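Local structure of formate dehydrogenase subunit beta (Desulfovibrio gigas, 1H0H) at residues V6-C11 with F67-C72; A13-Q18 with V52-Q57; D186-D191 with F199-N204. The protein serves as the electron-transfer subunit of a formate dehydrogenase, carrying three [4Fe-4S] clusters for the reversible two-electron oxidation of formate to carbon dioxide. All blocks are in the same frame, centred on the assembly; numbering follows the deposited sequence.

Contact 1: residues V6-C11 with F67-C72. With SF4 (iron/sulfur cluster), chain L; SF4 (iron/sulfur cluster), chain M; SF4 (iron/sulfur cluster), chain N.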
loop_
_atom_site.group_PDB
_atom_site.type_symbol
_atom_site.label_atom_id
_atom_site.label_comp_id
_atom_site.label_asym_id
_atom_site.label_seq_id
_atom_site.Cartn_x
_atom_site.Cartn_y
_atom_site.Cartn_z
ATOM N N VAL B 6 17.237 24.045 -8.177
ATOM C CA VAL B 6 15.914 23.455 -7.998
ATOM C C VAL B 6 15.277 23.204 -9.364
ATOM O O VAL B 6 14.928 24.137 -10.089
ATOM C CB VAL B 6 15.012 24.374 -7.159
ATOM C CG1 VAL B 6 13.703 23.674 -6.825
ATOM C CG2 VAL B 6 15.739 24.853 -5.878
ATOM N N ASP B 7 15.146 21.937 -9.735
ATOM C CA ASP B 7 14.581 21.600 -11.026
ATOM C C ASP B 7 13.101 21.320 -10.826
ATOM O O ASP B 7 12.745 20.201 -10.465
ATOM C CB ASP B 7 15.304 20.377 -11.593
ATOM C CG ASP B 7 14.829 19.992 -12.962
ATOM O OD1 ASP B 7 13.859 20.595 -13.465
ATOM O OD2 ASP B 7 15.369 19.076 -13.615
ATOM N N THR B 8 12.242 22.328 -11.031
ATOM C CA THR B 8 10.796 22.138 -10.835
ATOM C C THR B 8 10.211 21.082 -11.762
ATOM O O THR B 8 9.151 20.507 -11.471
ATOM C CB THR B 8 9.997 23.455 -10.996
ATOM O OG1 THR B 8 10.075 23.900 -12.358
ATOM C CG2 THR B 8 10.603 24.588 -10.163
ATOM N N THR B 9 10.900 20.764 -12.850
ATOM C CA THR B 9 10.334 19.765 -13.744
ATOM C C THR B 9 10.379 18.365 -13.116
ATOM O O THR B 9 9.762 17.449 -13.629
ATOM C CB THR B 9 11.011 19.727 -15.133
ATOM O OG1 THR B 9 12.341 19.162 -15.042
ATOM C CG2 THR B 9 11.192 21.124 -15.701
ATOM N N ARG B 10 11.136 18.204 -12.034
ATOM C CA ARG B 10 11.192 16.907 -11.365
ATOM C C ARG B 10 10.398 16.847 -10.054
ATOM O O ARG B 10 10.326 15.785 -9.438
ATOM C CB ARG B 10 12.641 16.489 -11.084
ATOM C CG ARG B 10 13.524 16.406 -12.311
ATOM C CD ARG B 10 14.921 15.939 -11.999
ATOM N NE ARG B 10 14.956 14.546 -11.571
ATOM C CZ ARG B 10 15.187 13.547 -12.414
ATOM N NH1 ARG B 10 15.376 13.836 -13.695
ATOM N NH2 ARG B 10 15.230 12.272 -11.990
ATOM N N CYS B 11 9.802 17.953 -9.632
ATOM C CA CYS B 11 9.076 17.995 -8.350
ATOM C C CYS B 11 7.694 17.357 -8.454
ATOM O O CYS B 11 6.923 17.656 -9.357
ATOM C CB CYS B 11 8.963 19.461 -7.879
ATOM S SG CYS B 11 7.980 19.768 -6.390
ATOM N N PHE B 67 4.567 23.193 -10.025
ATOM C CA PHE B 67 5.010 23.220 -8.650
ATOM C C PHE B 67 6.287 24.058 -8.489
ATOM O O PHE B 67 7.174 24.003 -9.329
ATOM C CB PHE B 67 5.268 21.791 -8.174
ATOM C CG PHE B 67 4.111 20.843 -8.411
ATOM C CD1 PHE B 67 2.817 21.216 -8.110
ATOM C CD2 PHE B 67 4.324 19.573 -8.928
ATOM C CE1 PHE B 67 1.754 20.349 -8.336
ATOM C CE2 PHE B 67 3.263 18.704 -9.155
ATOM C CZ PHE B 67 1.975 19.081 -8.837
ATOM N N PHE B 68 6.375 24.768 -7.372
ATOM C CA PHE B 68 7.493 25.656 -7.058
ATOM C C PHE B 68 7.772 25.603 -5.555
ATOM O O PHE B 68 7.041 26.193 -4.758
ATOM C CB PHE B 68 7.088 27.084 -7.463
ATOM C CG PHE B 68 8.231 28.020 -7.652
ATOM C CD1 PHE B 68 8.911 28.076 -8.869
ATOM C CD2 PHE B 68 8.598 28.890 -6.653
ATOM C CE1 PHE B 68 9.989 28.983 -9.059
ATOM C CE2 PHE B 68 9.664 29.772 -6.832
ATOM C CZ PHE B 68 10.353 29.820 -8.033
ATOM N N PRO B 69 8.809 24.886 -5.146
ATOM C CA PRO B 69 9.150 24.747 -3.714
ATOM C C PRO B 69 9.956 25.968 -3.262
ATOM O O PRO B 69 11.185 25.939 -3.184
ATOM C CB PRO B 69 10.030 23.495 -3.669
ATOM C CG PRO B 69 10.465 23.230 -5.037
ATOM C CD PRO B 69 9.708 24.122 -6.015
ATOM N N ASP B 70 9.217 27.014 -2.914
ATOM C CA ASP B 70 9.741 28.337 -2.658
ATOM C C ASP B 70 10.510 28.437 -1.338
ATOM O O ASP B 70 10.203 27.746 -0.372
ATOM C CB ASP B 70 8.556 29.304 -2.697
ATOM C CG ASP B 70 8.947 30.688 -3.056
ATOM O OD1 ASP B 70 10.157 30.956 -3.227
ATOM O OD2 ASP B 70 8.093 31.585 -3.167
ATOM N N GLN B 71 11.551 29.255 -1.343
ATOM C CA GLN B 71 12.367 29.538 -0.180
ATOM C C GLN B 71 13.225 30.756 -0.564
ATOM O O GLN B 71 13.301 31.126 -1.735
ATOM C CB GLN B 71 13.288 28.352 0.157
ATOM C CG GLN B 71 14.284 28.085 -0.954
ATOM C CD GLN B 71 15.289 26.947 -0.669
ATOM O OE1 GLN B 71 15.140 25.835 -1.178
ATOM N NE2 GLN B 71 16.325 27.242 0.115
ATOM N N CYS B 72 13.897 31.338 0.424
ATOM C CA CYS B 72 14.817 32.450 0.192
ATOM C C CYS B 72 15.820 32.086 -0.915
ATOM O O CYS B 72 16.284 30.950 -0.976
ATOM C CB CYS B 72 15.584 32.748 1.466
ATOM S SG CYS B 72 16.955 33.884 1.242
HETATM FE FE1 SF4 L . 11.427 17.421 -3.864
HETATM FE FE2 SF4 L . 10.015 19.203 -2.279
HETATM FE FE3 SF4 L . 9.182 18.710 -4.861
HETATM FE FE4 SF4 L . 8.967 16.690 -2.885
HETATM S S1 SF4 L . 7.880 18.668 -2.932
HETATM S S2 SF4 L . 9.710 16.477 -5.098
HETATM S S3 SF4 L . 10.836 17.222 -1.625
HETATM S S4 SF4 L . 11.215 19.700 -4.160
HETATM FE FE1 SF4 M . 17.159 24.454 5.165
HETATM FE FE2 SF4 M . 15.711 24.032 2.867
HETATM FE FE3 SF4 M . 16.238 26.607 3.741
HETATM FE FE4 SF4 M . 14.459 24.997 5.095
HETATM S S1 SF4 M . 14.314 25.754 2.905
HETATM S S2 SF4 M . 16.130 26.316 5.950
HETATM S S3 SF4 M . 15.308 22.968 4.871
HETATM S S4 SF4 M . 17.862 25.151 3.132
HETATM FE FE1 SF4 N . 14.822 38.185 -0.237
HETATM FE FE2 SF4 N . 16.254 36.002 0.654
HETATM FE FE3 SF4 N . 17.286 37.720 -1.394
HETATM FE FE4 SF4 N . 17.068 38.643 1.202
HETATM S S1 SF4 N . 18.509 36.931 0.425
HETATM S S2 SF4 N . 16.448 39.760 -0.578
HETATM S S3 SF4 N . 15.113 37.524 1.918
HETATM S S4 SF4 N . 15.387 36.290 -1.496
HETATM O O HOH W 1 6.551 21.576 -11.803
#
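Val6, Thr8 and Cys11 pack against Phe67 and Pro69 in a buried, largely apolar contact that brings the end of strand 2-7, and the turn leading to the first cluster cysteine, against the end of strand 62-70. The two segments share no direct hydrogen bond; a water bridges them at one end, giving a proton to Thr8 O and accepting one from Phe67 N. Val6 and Pro69 run antiparallel alongside one another, with Val6 CG1 3.7 Å from Pro69 CG. That branch of the valine stands anti to its own backbone N (chi1 -173°), the setting that turns it to the proline ring. The same Pro69 CG lies 3.7 Å from sulfur S4 of the cluster that Cys11 ligates. Thr8 rests its CB 3.3 Å from Phe67 O, and its methyl CG2 meets the Phe68 ring obliquely; its hydroxyl is engaged elsewhere, with Leu200 O. At the cysteine, Cys11 O approaches the edge of the Phe67 ring in its plane, 3.3 Å from CD2, while Cys11 SG sits 3.8 Å from Phe67 CB. Cys11 SG binds iron FE3 at 2.2 Å. Behind the interface Asp7 forms an Asx turn: its OD1 accepts from Thr9 N and from Thr9 OG1, both on one face of the carboxylate, shaping the 3-10 turn that delivers Cys11. Farther along, Gln71 NE2 comes 3.7 Å from FE3 of a second cluster without ligating it, and Cys72 SG is a ligand of the third. The segment 67-72 thus reaches all three clusters, through Pro69, Gln71 and Cys72. Pro69 lies on the first with Val6 behind it, consistent with an apolar setting that may tune its reduction potential.

Contact 2: residues A13-Q18 with V52-Q57; sequences ACRGCQ and VRMHEQ. With SF4 (iron/sulfur cluster), chain L.
Val52 meets the cluster-binding segment 13-18 with its backbone N, its CB and both methyls, and the N begins the contact by donating a nearly straight hydrogen bond to Gln18 OE1 (3.0 Å, 169° at the hydrogen). The acceptor is met in the carbonyl plane of the amide, whose NE2 is held by Asn40 O. Gln18 reaches this point on an extended chain, with CG anti to its backbone N (chi1 -180°). A water lies close by, accepting from Arg15 NH1 and near both Gln18 OE1 and Val52 O. The two methyls of the valine then divide the work: CG1 lies 4.0 Å from Ala13 CB, whereas CG2 nestles 3.6 Å from Cys17 SG and 3.8 Å from the cluster sulfur S1. Across its CB runs the aliphatic part of Arg15, CG at 3.8 Å. Cys17 SG and Cys14 SG bind irons FE2 and FE4 of this cluster, within a ferredoxin-type CX2CX2CX3C motif whose Cys11, Cys14 and Cys17 join the distant Cys156 on it, while Cys21 ligates the next. Two residues on, Met54 bends at its last torsion to bring CE 4.0 Å from Ala13 CB, while its SD stands over the centre of one face of the Arg15 guanidinium, 4.2 Å above the plane. Arg15 NE and NH2 each form a salt bridge to an acidic group of the other protein chain. The strand carrying Val52 and Met54 pairs with strand 62-70, whose Phe67 touches both Ala13 and Met54, and lies against the start of helix 16-25, where Arg15 occupies the N-cap position.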
loop_
_atom_site.group_PDB
_atom_site.type_symbol
_atom_site.label_atom_id
_atom_site.label_comp_id
_atom_site.label_asym_id
_atom_site.label_seq_id
_atom_site.Cartn_x
_atom_site.Cartn_y
_atom_site.Cartn_z
ATOM N N ALA B 13 5.624 17.549 -5.843
ATOM C CA ALA B 13 4.876 18.203 -4.783
ATOM C C ALA B 13 4.547 17.199 -3.657
ATOM O O ALA B 13 3.468 17.233 -3.052
ATOM C CB ALA B 13 3.620 18.899 -5.343
ATOM N N CYS B 14 5.506 16.310 -3.381
ATOM C CA CYS B 14 5.348 15.320 -2.309
ATOM C C CYS B 14 5.324 16.031 -0.943
ATOM O O CYS B 14 4.923 15.465 0.071
ATOM C CB CYS B 14 6.503 14.301 -2.382
ATOM S SG CYS B 14 8.097 14.805 -1.736
ATOM N N ARG B 15 5.741 17.293 -0.941
ATOM C CA ARG B 15 5.823 18.103 0.285
ATOM C C ARG B 15 6.789 17.586 1.375
ATOM O O ARG B 15 6.796 18.033 2.526
ATOM C CB ARG B 15 4.446 18.557 0.775
ATOM C CG ARG B 15 3.921 19.689 -0.125
ATOM C CD ARG B 15 2.762 20.473 0.462
ATOM N NE ARG B 15 1.514 19.749 0.271
ATOM C CZ ARG B 15 0.336 20.322 0.264
ATOM N NH1 ARG B 15 0.247 21.654 0.458
ATOM N NH2 ARG B 15 -0.756 19.578 0.083
ATOM N N GLY B 16 7.646 16.652 0.998
ATOM C CA GLY B 16 8.709 16.223 1.898
ATOM C C GLY B 16 9.604 17.393 2.366
ATOM O O GLY B 16 9.900 17.498 3.555
ATOM N N CYS B 17 10.013 18.263 1.436
ATOM C CA CYS B 17 10.863 19.411 1.767
ATOM C C CYS B 17 10.171 20.379 2.749
ATOM O O CYS B 17 10.798 20.870 3.707
ATOM C CB CYS B 17 11.278 20.183 0.485
ATOM S SG CYS B 17 9.892 20.685 -0.564
ATOM N N GLN B 18 8.899 20.659 2.499
ATOM C CA GLN B 18 8.138 21.591 3.341
ATOM C C GLN B 18 8.118 21.104 4.772
ATOM O O GLN B 18 8.443 21.858 5.688
ATOM C CB GLN B 18 6.713 21.791 2.796
ATOM C CG GLN B 18 5.838 22.742 3.578
ATOM C CD GLN B 18 4.526 23.058 2.877
ATOM O OE1 GLN B 18 4.492 23.388 1.682
ATOM N NE2 GLN B 18 3.454 22.946 3.611
ATOM N N VAL B 52 5.753 24.706 -0.705
ATOM C CA VAL B 52 5.499 24.157 -2.029
ATOM C C VAL B 52 4.273 24.815 -2.649
ATOM O O VAL B 52 3.126 24.590 -2.238
ATOM C CB VAL B 52 5.390 22.604 -2.030
ATOM C CG1 VAL B 52 5.075 22.111 -3.425
ATOM C CG2 VAL B 52 6.708 21.979 -1.514
ATOM N N ARG B 53 4.530 25.668 -3.631
ATOM C CA ARG B 53 3.464 26.381 -4.289
ATOM C C ARG B 53 2.952 25.504 -5.409
ATOM O O ARG B 53 3.718 24.754 -6.003
ATOM C CB ARG B 53 3.987 27.712 -4.806
ATOM C CG ARG B 53 4.363 28.691 -3.717
ATOM C CD ARG B 53 4.855 30.025 -4.259
ATOM N NE ARG B 53 5.431 30.898 -3.241
ATOM C CZ ARG B 53 4.711 31.601 -2.377
ATOM N NH1 ARG B 53 3.380 31.519 -2.384
ATOM N NH2 ARG B 53 5.314 32.384 -1.506
ATOM N N MET B 54 1.651 25.554 -5.666
ATOM C CA MET B 54 1.049 24.647 -6.636
ATOM C C MET B 54 0.027 25.413 -7.454
ATOM O O MET B 54 -0.904 26.023 -6.886
ATOM C CB MET B 54 0.387 23.446 -5.927
ATOM C CG MET B 54 1.298 22.660 -4.956
ATOM S SD MET B 54 0.374 21.517 -3.823
ATOM C CE MET B 54 -0.130 20.192 -4.967
ATOM N N HIS B 55 0.184 25.390 -8.779
ATOM C CA HIS B 55 -0.728 26.138 -9.654
ATOM C C HIS B 55 -1.142 25.377 -10.902
ATOM O O HIS B 55 -0.308 24.956 -11.720
ATOM C CB HIS B 55 -0.124 27.487 -10.069
ATOM C CG HIS B 55 -0.028 28.471 -8.948
ATOM N ND1 HIS B 55 1.178 28.891 -8.427
ATOM C CD2 HIS B 55 -0.987 29.091 -8.217
ATOM C CE1 HIS B 55 0.961 29.747 -7.441
ATOM N NE2 HIS B 55 -0.344 29.889 -7.297
ATOM N N GLU B 56 -2.439 25.216 -11.054
ATOM C CA GLU B 56 -2.962 24.587 -12.239
ATOM C C GLU B 56 -2.777 25.551 -13.388
ATOM O O GLU B 56 -2.996 26.758 -13.222
ATOM C CB GLU B 56 -4.443 24.271 -12.075
ATOM C CG GLU B 56 -4.671 23.066 -11.195
ATOM C CD GLU B 56 -6.074 22.559 -11.282
ATOM O OE1 GLU B 56 -6.853 22.968 -12.183
ATOM O OE2 GLU B 56 -6.407 21.748 -10.425
ATOM N N GLN B 57 -2.364 25.034 -14.542
ATOM C CA GLN B 57 -2.177 25.876 -15.724
ATOM C C GLN B 57 -2.487 25.090 -16.960
ATOM O O GLN B 57 -1.997 23.976 -17.135
ATOM C CB GLN B 57 -0.729 26.404 -15.840
ATOM C CG GLN B 57 -0.213 27.207 -14.658
ATOM C CD GLN B 57 -0.859 28.593 -14.550
ATOM O OE1 GLN B 57 -1.738 28.919 -15.328
ATOM N NE2 GLN B 57 -0.400 29.405 -13.587
HETATM FE FE1 SF4 L . 11.427 17.421 -3.864
HETATM FE FE2 SF4 L . 10.015 19.203 -2.279
HETATM FE FE3 SF4 L . 9.182 18.710 -4.861
HETATM FE FE4 SF4 L . 8.967 16.690 -2.885
HETATM S S1 SF4 L . 7.880 18.668 -2.932
HETATM S S2 SF4 L . 9.710 16.477 -5.098
HETATM S S3 SF4 L . 10.836 17.222 -1.625
HETATM S S4 SF4 L . 11.215 19.700 -4.160
HETATM O O HOH W 2 2.209 23.834 0.202
#

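Contact 3: residues D186-D191 with F199-N204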
loop_
_atom_site.group_PDB
_atom_site.type_symbol
_atom_site.label_atom_id
_atom_site.label_comp_id
_atom_site.label_asym_id
_atom_site.label_seq_id
_atom_site.Cartn_x
_atom_site.Cartn_y
_atom_site.Cartn_z
ATOM N N ASP B 186 9.904 27.721 -23.763
ATOM C CA ASP B 186 9.803 28.848 -22.833
ATOM C C ASP B 186 10.466 28.557 -21.468
ATOM O O ASP B 186 10.290 29.301 -20.493
ATOM C CB ASP B 186 8.354 29.303 -22.675
ATOM C CG ASP B 186 7.732 29.719 -24.001
ATOM O OD1 ASP B 186 8.411 29.587 -25.040
ATOM O OD2 ASP B 186 6.578 30.195 -24.110
ATOM N N ALA B 187 11.250 27.493 -21.403
ATOM C CA ALA B 187 11.913 27.162 -20.154
ATOM C C ALA B 187 12.991 28.189 -19.877
ATOM O O ALA B 187 13.577 28.735 -20.809
ATOM C CB ALA B 187 12.523 25.802 -20.231
ATOM N N LYS B 188 13.249 28.462 -18.604
ATOM C CA LYS B 188 14.374 29.336 -18.257
ATOM C C LYS B 188 14.799 29.170 -16.814
ATOM O O LYS B 188 14.093 28.565 -16.022
ATOM C CB LYS B 188 14.031 30.800 -18.505
ATOM C CG LYS B 188 12.769 31.245 -17.791
ATOM C CD LYS B 188 12.479 32.725 -18.076
ATOM C CE LYS B 188 13.394 33.610 -17.270
ATOM N NZ LYS B 188 13.504 34.984 -17.864
ATOM N N LEU B 189 15.975 29.709 -16.501
ATOM C CA LEU B 189 16.456 29.739 -15.140
ATOM C C LEU B 189 15.970 31.062 -14.575
ATOM O O LEU B 189 15.836 32.033 -15.305
ATOM C CB LEU B 189 17.971 29.660 -15.095
ATOM C CG LEU B 189 18.522 28.350 -15.638
ATOM C CD1 LEU B 189 20.027 28.355 -15.574
ATOM C CD2 LEU B 189 17.944 27.226 -14.780
ATOM N N CYS B 190 15.695 31.090 -13.278
ATOM C CA CYS B 190 15.174 32.287 -12.654
ATOM C C CYS B 190 16.336 33.099 -12.052
ATOM O O CYS B 190 17.012 32.647 -11.141
ATOM C CB CYS B 190 14.107 31.891 -11.623
ATOM S SG CYS B 190 12.659 31.026 -12.354
ATOM N N ASP B 191 16.585 34.270 -12.628
ATOM C CA ASP B 191 17.667 35.170 -12.229
ATOM C C ASP B 191 18.968 34.451 -11.916
ATOM O O ASP B 191 19.536 34.643 -10.847
ATOM C CB ASP B 191 17.212 35.981 -11.020
ATOM C CG ASP B 191 15.968 36.783 -11.317
ATOM O OD1 ASP B 191 15.800 37.215 -12.499
ATOM O OD2 ASP B 191 15.111 37.033 -10.445
ATOM N N PHE B 199 16.195 28.339 -9.599
ATOM C CA PHE B 199 15.073 27.529 -10.098
ATOM C C PHE B 199 15.023 27.443 -11.626
ATOM O O PHE B 199 15.209 28.457 -12.326
ATOM C CB PHE B 199 13.724 28.078 -9.669
ATOM C CG PHE B 199 13.488 28.074 -8.197
ATOM C CD1 PHE B 199 13.972 29.104 -7.416
ATOM C CD2 PHE B 199 12.718 27.070 -7.600
ATOM C CE1 PHE B 199 13.713 29.134 -6.081
ATOM C CE2 PHE B 199 12.462 27.087 -6.249
ATOM C CZ PHE B 199 12.977 28.116 -5.483
ATOM N N LEU B 200 14.790 26.230 -12.124
ATOM C CA LEU B 200 14.522 25.999 -13.528
ATOM C C LEU B 200 13.025 25.838 -13.654
ATOM O O LEU B 200 12.416 25.096 -12.870
ATOM C CB LEU B 200 15.202 24.719 -14.033
ATOM C CG LEU B 200 14.781 24.250 -15.436
ATOM C CD1 LEU B 200 15.145 25.297 -16.498
ATOM C CD2 LEU B 200 15.408 22.930 -15.816
ATOM N N THR B 201 12.424 26.565 -14.589
ATOM C CA THR B 201 11.007 26.410 -14.897
ATOM C C THR B 201 10.887 26.033 -16.345
ATOM O O THR B 201 11.765 26.364 -17.147
ATOM C CB THR B 201 10.190 27.680 -14.596
ATOM O OG1 THR B 201 10.805 28.844 -15.186
ATOM C CG2 THR B 201 10.147 27.937 -13.107
ATOM N N ALA B 202 9.808 25.332 -16.688
ATOM C CA ALA B 202 9.610 24.883 -18.051
ATOM C C ALA B 202 8.765 25.868 -18.863
ATOM O O ALA B 202 8.632 25.722 -20.057
ATOM C CB ALA B 202 8.976 23.488 -18.066
ATOM N N HIS B 203 8.193 26.853 -18.186
ATOM C CA HIS B 203 7.342 27.844 -18.821
ATOM C C HIS B 203 7.547 29.167 -18.112
ATOM O O HIS B 203 8.302 29.246 -17.151
ATOM C CB HIS B 203 5.862 27.439 -18.692
ATOM C CG HIS B 203 5.610 26.002 -18.998
ATOM N ND1 HIS B 203 5.258 25.561 -20.251
ATOM C CD2 HIS B 203 5.697 24.900 -18.217
ATOM C CE1 HIS B 203 5.123 24.247 -20.229
ATOM N NE2 HIS B 203 5.381 23.824 -19.004
ATOM N N ASN B 204 6.871 30.201 -18.590
ATOM C CA ASN B 204 6.889 31.499 -17.940
ATOM C C ASN B 204 6.863 31.358 -16.408
ATOM O O ASN B 204 5.923 30.791 -15.854
ATOM C CB ASN B 204 5.661 32.269 -18.397
ATOM C CG ASN B 204 5.485 33.581 -17.671
ATOM O OD1 ASN B 204 6.381 34.038 -16.968
ATOM N ND2 ASN B 204 4.305 34.207 -17.852
HETATM O O HOH W 3 8.015 26.078 -22.718
HETATM O O HOH W 4 5.202 29.797 -20.994
HETATM O O HOH W 5 16.166 31.107 -8.935
#
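Leu189 and Leu200 face each other as a non-hydrogen-bonded antiparallel pair, the isobutyl groups meeting at an angle with Leu189 CD2 3.8 Å from Leu200 CB. The two adopt different first torsions: Leu200 holds CG anti to its backbone N (chi1 170°), and this together with its second torsion (chi2 62°) places CD1 3.5 Å from Lys188 O, whereas in Leu189 CG lies beside the N. Both side chains lean onto helix 166-180. On the other face of the sheet, Lys188 and Thr201 run side by side and point the same way. Thr201 OG1 stands between its own backbone N and carbonyl carbon (chi1 50°) and donates to His203 O at 3.2 Å, bracing the turn beyond the strand. The pair belongs to a beta hairpin of strands 188-189 and 197-201, the former an outermost strand of a mixed four-stranded sheet. Two backbone bonds link Lys188 and Thr201, and Cys190 N donates to Phe199 O (2.8 Å). At that end the side chain of Cys190 turns inward, SG 4.1 Å from Phe199 CB and 4.0 Å from Thr201 OG1. Phe199 itself directs its ring away from the hairpin partner, to stack with Phe68. Waters extend the pairing at both ends: one joins Cys190 O to Phe199 N, another joins Asp186 N to Ala202 O, near the exposed Asp186 and Asn204.

In the fold
Contacts 1 and 2 are both buried and press on the same cluster, one by way of strand 62-70 and the other by way of its sheet neighbour 51-59; contact 2 is nested within the chain loop closed by contact 1. A salt bridge between Asp70 and Arg53 and the packing of Phe67 on Ala13 and Met54 join them directly. Contact 3 is partly buried and lies nearer the surface, yet it adjoins contact 1, because strands 2-7 and 197-201 are neighbours in the other sheet. Waters bridge all three; what differs is that contact 3 rests on paired backbone-to-backbone bonds, and contacts 1 and 2 on side-chain packing and iron ligation.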